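Local coordinates for tailspike protein (Siphovirus 9NA, PDB 3RIQ) that probably binds Salmonella lipopolysaccharide as the phage's receptor and cleaves its O-antigen chains as an endorhamnosidase, at residues M347-N358 with Q373-G384. Residues are numbered along the deposited sequence; the frame is centred on the assembly and turned at random.
Sequences MFDRGTNNDITN and QIVCEGGSRLRG
Asp355 binds two arginines of the next coil, Arg381 and Arg383. Arg381 grips the Asp355 carboxylate side-on, from above the carboxylate plane, with Arg381 NE 2.9 Å from Asp355 OD1 and Arg381 NH2 3.0 Å from Asp355 OD2. Arg383 comes end-on and nearly coplanar, both terminal nitrogens reaching Asp355 OD1. That oxygen thus accepts three N-H groups, which probably stabilises its negative charge. Arg381 NH1 and NH2 also share Asn353 OD1. Arg383 NE hydrogen-bonds to His388 ND1 of a neighbouring subunit, so the network lies at the trimer interface.

Between the stacked turns, Ser380 OG donates to Asp349 OD2 (2.9 Å). Asn354 ND2 reaches the same oxygen from the opposite face, while Asn354 OD1 accepts from Asn332 N. Trp327 NE1 also bonds to Asp349 OD2. Asp349 OD1 closes an Asx turn on Gly351 N. A water links Gly351 O, Gly378 N and Ser380 OG. Thr352 OG1 accepts from Gly379 N.

Phe348 and Val375 share one face of their sheet. Val375 CG1 sits over the Phe348 ring, 3.8 Å from its centroid, a CH-pi contact. Met347, Ile374 and Cys376 lie on the other face, inside the coil. There Ile356 CD1 from the second strand pair comes 4.0 Å from Cys376 SG, and Met347 CE packs on Ile374 CG2.

Strands 347-349 and 374-376 pair in parallel, as do 355-358 and 381-383. These are successive coils of the right-handed parallel beta-helix of P22-like tailspikes.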
ATOM      1  N   MET A 347      10.542  14.154  -3.403  1.00 13.29           N
ATOM      2  CA  MET A 347       9.177  14.439  -2.917  1.00 12.75           C
ATOM      3  C   MET A 347       9.214  15.889  -2.461  1.00 13.26           C
ATOM      4  O   MET A 347      10.154  16.299  -1.755  1.00 13.84           O
ATOM      5  CB  MET A 347       8.781  13.513  -1.752  1.00 12.96           C
ATOM      6  CG  MET A 347       7.309  13.633  -1.349  1.00 12.38           C
ATOM      7  SD  MET A 347       7.019  13.966   0.413  1.00 14.35           S
ATOM      8  CE  MET A 347       7.096  15.760   0.504  1.00 13.20           C
ATOM      9  N   PHE A 348       8.205  16.672  -2.838  1.00 13.58           N
ATOM     10  CA  PHE A 348       8.245  18.108  -2.533  1.00 13.00           C
ATOM     11  C   PHE A 348       6.815  18.588  -2.196  1.00 13.66           C
ATOM     12  O   PHE A 348       5.875  18.421  -2.982  1.00 14.28           O
ATOM     13  CB  PHE A 348       8.835  18.871  -3.743  1.00 13.51           C
ATOM     14  CG  PHE A 348       9.341  20.266  -3.451  1.00 13.77           C
ATOM     15  CD1 PHE A 348      10.676  20.601  -3.751  1.00 16.73           C
ATOM     16  CD2 PHE A 348       8.497  21.282  -2.973  1.00 14.82           C
ATOM     17  CE1 PHE A 348      11.174  21.929  -3.535  1.00 18.74           C
ATOM     18  CE2 PHE A 348       8.985  22.589  -2.770  1.00 15.89           C
ATOM     19  CZ  PHE A 348      10.322  22.911  -3.045  1.00 18.27           C
ATOM     20  N   ASP A 349       6.673  19.185  -1.018  1.00 13.67           N
ATOM     21  CA  ASP A 349       5.439  19.853  -0.596  1.00 12.67           C
ATOM     22  C   ASP A 349       5.665  21.354  -0.627  1.00 13.10           C
ATOM     23  O   ASP A 349       6.390  21.909   0.234  1.00 13.50           O
ATOM     24  CB  ASP A 349       4.984  19.338   0.788  1.00 12.67           C
ATOM     25  CG  ASP A 349       3.673  19.961   1.264  1.00 14.56           C
ATOM     26  OD1 ASP A 349       3.298  21.076   0.841  1.00 15.07           O
ATOM     27  OD2 ASP A 349       3.028  19.319   2.119  1.00 15.81           O
ATOM     28  N   ARG A 350       5.071  21.999  -1.637  1.00 14.01           N
ATOM     29  CA  ARG A 350       5.244  23.433  -1.864  1.00 15.09           C
ATOM     30  C   ARG A 350       4.166  24.232  -1.114  1.00 15.07           C
ATOM     31  O   ARG A 350       4.171  25.480  -1.119  1.00 16.05           O
ATOM     32  CB  ARG A 350       5.198  23.732  -3.381  1.00 15.98           C
ATOM     33  CG  ARG A 350       5.216  25.220  -3.705  1.00 23.55           C
ATOM     34  CD  ARG A 350       6.524  25.750  -4.140  1.00 28.00           C
ATOM     35  NE  ARG A 350       6.339  25.836  -5.568  1.00 31.41           N
ATOM     36  CZ  ARG A 350       6.984  26.603  -6.449  1.00 28.60           C
ATOM     37  NH1 ARG A 350       8.005  27.414  -6.133  1.00 33.84           N
ATOM     38  NH2 ARG A 350       6.584  26.507  -7.705  1.00 23.54           N
ATOM     39  N   GLY A 351       3.237  23.519  -0.493  1.00 14.23           N
ATOM     40  CA  GLY A 351       2.133  24.147   0.247  1.00 14.47           C
ATOM     41  C   GLY A 351       2.382  24.150   1.744  1.00 14.55           C
ATOM     42  O   GLY A 351       3.506  24.383   2.211  1.00 15.07           O
ATOM     43  N   THR A 352       1.315  23.912   2.503  1.00 14.34           N
ATOM     44  CA  THR A 352       1.408  23.897   3.955  1.00 14.56           C
ATOM     45  C   THR A 352       0.236  23.091   4.502  1.00 13.53           C
ATOM     46  O   THR A 352      -0.723  22.846   3.792  1.00 14.10           O
ATOM     47  CB  THR A 352       1.370  25.364   4.508  1.00 14.26           C
ATOM     48  OG1 THR A 352       1.670  25.364   5.900  1.00 16.18           O
ATOM     49  CG2 THR A 352      -0.026  25.996   4.300  1.00 15.80           C
ATOM     50  N   ASN A 353       0.287  22.682   5.769  1.00 13.61           N
ATOM     51  CA  ASN A 353      -0.862  22.084   6.434  1.00 13.27           C
ATOM     52  C   ASN A 353      -1.391  20.887   5.637  1.00 13.75           C
ATOM     53  O   ASN A 353      -2.590  20.721   5.462  1.00 14.58           O
ATOM     54  CB  ASN A 353      -1.946  23.162   6.668  1.00 13.98           C
ATOM     55  CG  ASN A 353      -3.141  22.650   7.456  1.00 12.99           C
ATOM     56  OD1 ASN A 353      -2.999  21.798   8.338  1.00 14.17           O
ATOM     57  ND2 ASN A 353      -4.337  23.162   7.129  1.00 15.70           N
ATOM     58  N   ASN A 354      -0.463  20.023   5.212  1.00 12.89           N
ATOM     59  CA  ASN A 354      -0.805  18.742   4.579  1.00 12.97           C
ATOM     60  C   ASN A 354      -0.410  17.581   5.468  1.00 12.69           C
ATOM     61  O   ASN A 354       0.475  17.697   6.319  1.00 13.59           O
ATOM     62  CB  ASN A 354      -0.112  18.630   3.198  1.00 13.19           C
ATOM     63  CG  ASN A 354      -0.599  19.693   2.225  1.00 11.98           C
ATOM     64  OD1 ASN A 354      -1.799  19.813   1.998  1.00 12.35           O
ATOM     65  ND2 ASN A 354       0.321  20.488   1.687  1.00 13.97           N
ATOM     66  N   ASP A 355      -1.072  16.455   5.225  1.00 12.14           N
ATOM     67  CA  ASP A 355      -0.837  15.226   5.969  1.00 11.90           C
ATOM     68  C   ASP A 355      -0.199  14.199   5.052  1.00 11.69           C
ATOM     69  O   ASP A 355      -0.793  13.821   4.045  1.00 12.67           O
ATOM     70  CB  ASP A 355      -2.152  14.715   6.538  1.00 13.55           C
ATOM     71  CG  ASP A 355      -2.581  15.519   7.724  1.00 13.67           C
ATOM     72  OD1 ASP A 355      -1.987  15.338   8.799  1.00 14.44           O
ATOM     73  OD2 ASP A 355      -3.495  16.343   7.603  1.00 15.72           O
ATOM     74  N   ILE A 356       1.016  13.794   5.411  1.00 12.40           N
ATOM     75  CA  ILE A 356       1.919  13.048   4.525  1.00 12.79           C
ATOM     76  C   ILE A 356       2.392  11.801   5.228  1.00 13.44           C
ATOM     77  O   ILE A 356       3.026  11.900   6.277  1.00 14.26           O
ATOM     78  CB  ILE A 356       3.166  13.915   4.184  1.00 13.54           C
ATOM     79  CG1 ILE A 356       2.767  15.241   3.532  1.00 14.50           C
ATOM     80  CG2 ILE A 356       4.143  13.181   3.274  1.00 15.20           C
ATOM     81  CD1 ILE A 356       3.901  16.238   3.407  1.00 14.95           C
ATOM     82  N   THR A 357       2.100  10.642   4.656  1.00 12.55           N
ATOM     83  CA  THR A 357       2.467   9.378   5.290  1.00 12.59           C
ATOM     84  C   THR A 357       3.032   8.366   4.332  1.00 11.67           C
ATOM     85  O   THR A 357       2.677   8.349   3.175  1.00 12.60           O
ATOM     86  CB  THR A 357       1.252   8.709   6.019  1.00 11.31           C
ATOM     87  OG1 THR A 357       0.158   8.528   5.115  1.00 13.43           O
ATOM     88  CG2 THR A 357       0.768   9.552   7.198  1.00 13.32           C
ATOM     89  N   ASN A 358       3.945   7.537   4.841  1.00 11.59           N
ATOM     90  CA  ASN A 358       4.462   6.379   4.081  1.00 12.09           C
ATOM     91  C   ASN A 358       5.130   6.762   2.775  1.00 11.73           C
ATOM     92  O   ASN A 358       4.766   6.300   1.687  1.00 12.71           O
ATOM     93  CB  ASN A 358       3.348   5.337   3.925  1.00 12.35           C
ATOM     94  CG  ASN A 358       2.931   4.779   5.270  1.00 14.90           C
ATOM     95  OD1 ASN A 358       3.786   4.301   6.025  1.00 17.56           O
ATOM     96  ND2 ASN A 358       1.669   4.917   5.614  1.00 15.07           N
ATOM     97  N   GLN A 373      16.514  15.458  -0.699  1.00 14.33           N
ATOM     98  CA  GLN A 373      15.711  14.285  -1.062  1.00 13.49           C
ATOM     99  C   GLN A 373      14.230  14.553  -0.876  1.00 13.91           C
ATOM    100  O   GLN A 373      13.460  14.264  -1.761  1.00 14.11           O
ATOM    101  CB  GLN A 373      16.125  13.031  -0.266  1.00 12.94           C
ATOM    102  CG  GLN A 373      17.618  12.710  -0.428  1.00 14.18           C
ATOM    103  CD  GLN A 373      17.962  12.093  -1.752  1.00 15.92           C
ATOM    104  OE1 GLN A 373      17.385  11.084  -2.143  1.00 14.60           O
ATOM    105  NE2 GLN A 373      18.929  12.675  -2.439  1.00 15.20           N
ATOM    106  N   ILE A 374      13.855  15.098   0.272  1.00 13.68           N
ATOM    107  CA  ILE A 374      12.471  15.428   0.606  1.00 13.40           C
ATOM    108  C   ILE A 374      12.477  16.864   1.110  1.00 14.34           C
ATOM    109  O   ILE A 374      13.318  17.239   1.946  1.00 15.12           O
ATOM    110  CB  ILE A 374      11.920  14.471   1.685  1.00 13.32           C
ATOM    111  CG1 ILE A 374      11.764  13.064   1.109  1.00 13.18           C
ATOM    112  CG2 ILE A 374      10.527  14.943   2.229  1.00 15.27           C
ATOM    113  CD1 ILE A 374      11.231  12.017   2.101  1.00 14.26           C
ATOM    114  N   VAL A 375      11.579  17.669   0.558  1.00 13.64           N
ATOM    115  CA  VAL A 375      11.411  19.070   0.963  1.00 13.77           C
ATOM    116  C   VAL A 375       9.964  19.351   1.313  1.00 13.65           C
ATOM    117  O   VAL A 375       9.050  18.949   0.558  1.00 14.16           O
ATOM    118  CB  VAL A 375      11.800  20.055  -0.186  1.00 14.42           C
ATOM    119  CG1 VAL A 375      11.456  21.499   0.202  1.00 15.71           C
ATOM    120  CG2 VAL A 375      13.296  19.920  -0.535  1.00 15.14           C
ATOM    121  N   CYS A 376       9.738  20.083   2.408  1.00 14.12           N
ATOM    122  CA  CYS A 376       8.429  20.701   2.664  1.00 14.83           C
ATOM    123  C   CYS A 376       8.697  22.151   2.996  1.00 14.96           C
ATOM    124  O   CYS A 376       9.581  22.474   3.855  1.00 16.18           O
ATOM    125  CB  CYS A 376       7.702  20.082   3.855  1.00 15.32           C
ATOM    126  SG  CYS A 376       7.354  18.311   3.727  1.00 16.96           S
ATOM    127  N   GLU A 377       7.919  23.028   2.366  1.00 16.56           N
ATOM    128  CA  GLU A 377       8.099  24.463   2.503  1.00 18.15           C
ATOM    129  C   GLU A 377       7.243  25.062   3.624  1.00 18.61           C
ATOM    130  O   GLU A 377       7.511  26.181   4.085  1.00 20.64           O
ATOM    131  CB  GLU A 377       7.815  25.187   1.160  1.00 18.93           C
ATOM    132  CG  GLU A 377       8.744  24.818   0.039  1.00 25.18           C
ATOM    133  CD  GLU A 377       9.925  25.731  -0.093  1.00 32.41           C
ATOM    134  OE1 GLU A 377      10.206  26.509   0.853  1.00 37.22           O
ATOM    135  OE2 GLU A 377      10.565  25.704  -1.169  1.00 36.71           O
ATOM    136  N   GLY A 378       6.209  24.347   4.067  1.00 18.25           N
ATOM    137  CA  GLY A 378       5.248  24.931   5.014  1.00 18.45           C
ATOM    138  C   GLY A 378       5.145  24.057   6.237  1.00 18.61           C
ATOM    139  O   GLY A 378       6.064  23.288   6.533  1.00 20.59           O
ATOM    140  N   GLY A 379       4.038  24.146   6.950  1.00 17.21           N
ATOM    141  CA  GLY A 379       3.920  23.364   8.176  1.00 16.39           C
ATOM    142  C   GLY A 379       3.119  22.111   7.927  1.00 15.86           C
ATOM    143  O   GLY A 379       1.891  22.084   8.172  1.00 16.26           O
ATOM    144  N   SER A 380       3.808  21.067   7.464  1.00 14.70           N
ATOM    145  CA  SER A 380       3.143  19.793   7.181  1.00 14.17           C
ATOM    146  C   SER A 380       3.461  18.752   8.264  1.00 13.71           C
ATOM    147  O   SER A 380       4.295  18.996   9.155  1.00 15.18           O
ATOM    148  CB  SER A 380       3.478  19.288   5.768  1.00 13.97           C
ATOM    149  OG  SER A 380       2.820  20.143   4.841  1.00 15.33           O
ATOM    150  N   ARG A 381       2.762  17.609   8.212  1.00 14.02           N
ATOM    151  CA  ARG A 381       2.937  16.582   9.251  1.00 13.62           C
ATOM    152  C   ARG A 381       3.329  15.302   8.514  1.00 13.57           C
ATOM    153  O   ARG A 381       2.548  14.802   7.690  1.00 15.18           O
ATOM    154  CB  ARG A 381       1.620  16.367  10.023  1.00 13.98           C
ATOM    155  CG  ARG A 381       1.202  17.608  10.827  1.00 15.26           C
ATOM    156  CD  ARG A 381      -0.284  17.626  11.203  1.00 17.28           C
ATOM    157  NE  ARG A 381      -1.146  17.790  10.028  1.00 14.41           N
ATOM    158  CZ  ARG A 381      -1.516  18.952   9.462  1.00 14.76           C
ATOM    159  NH1 ARG A 381      -1.092  20.111   9.959  1.00 16.96           N
ATOM    160  NH2 ARG A 381      -2.337  18.944   8.388  1.00 16.34           N
ATOM    161  N   LEU A 382       4.523  14.782   8.802  1.00 13.21           N
ATOM    162  CA  LEU A 382       5.071  13.624   8.075  1.00 14.45           C
ATOM    163  C   LEU A 382       5.205  12.451   9.016  1.00 14.44           C
ATOM    164  O   LEU A 382       5.768  12.619  10.129  1.00 14.98           O
ATOM    165  CB  LEU A 382       6.459  13.937   7.510  1.00 13.97           C
ATOM    166  CG  LEU A 382       6.556  14.983   6.389  1.00 15.37           C
ATOM    167  CD1 LEU A 382       6.285  16.378   6.911  1.00 18.32           C
ATOM    168  CD2 LEU A 382       7.930  14.929   5.750  1.00 19.23           C
ATOM    169  N   ARG A 383       4.711  11.280   8.596  1.00 13.76           N
ATOM    170  CA  ARG A 383       4.786  10.068   9.453  1.00 14.02           C
ATOM    171  C   ARG A 383       5.161   8.891   8.575  1.00 13.42           C
ATOM    172  O   ARG A 383       4.429   8.583   7.632  1.00 14.20           O
ATOM    173  CB  ARG A 383       3.486   9.751  10.209  1.00 14.33           C
ATOM    174  CG  ARG A 383       2.865  10.865  11.040  1.00 16.84           C
ATOM    175  CD  ARG A 383       1.748  11.490  10.309  1.00 19.91           C
ATOM    176  NE  ARG A 383       0.946  12.468  11.054  1.00 17.48           N
ATOM    177  CZ  ARG A 383      -0.048  13.159  10.480  1.00 15.26           C
ATOM    178  NH1 ARG A 383      -0.345  12.958   9.187  1.00 17.87           N
ATOM    179  NH2 ARG A 383      -0.726  14.057  11.175  1.00 17.86           N
ATOM    180  N   GLY A 384       6.259   8.216   8.894  1.00 13.29           N
ATOM    181  CA  GLY A 384       6.645   7.043   8.146  1.00 12.85           C
ATOM    182  C   GLY A 384       7.382   7.450   6.891  1.00 13.19           C
ATOM    183  O   GLY A 384       6.800   7.497   5.810  1.00 14.05           O
TER
HETATM  184  O   HOH W   1       4.806  21.965   3.474  1.00 18.18           O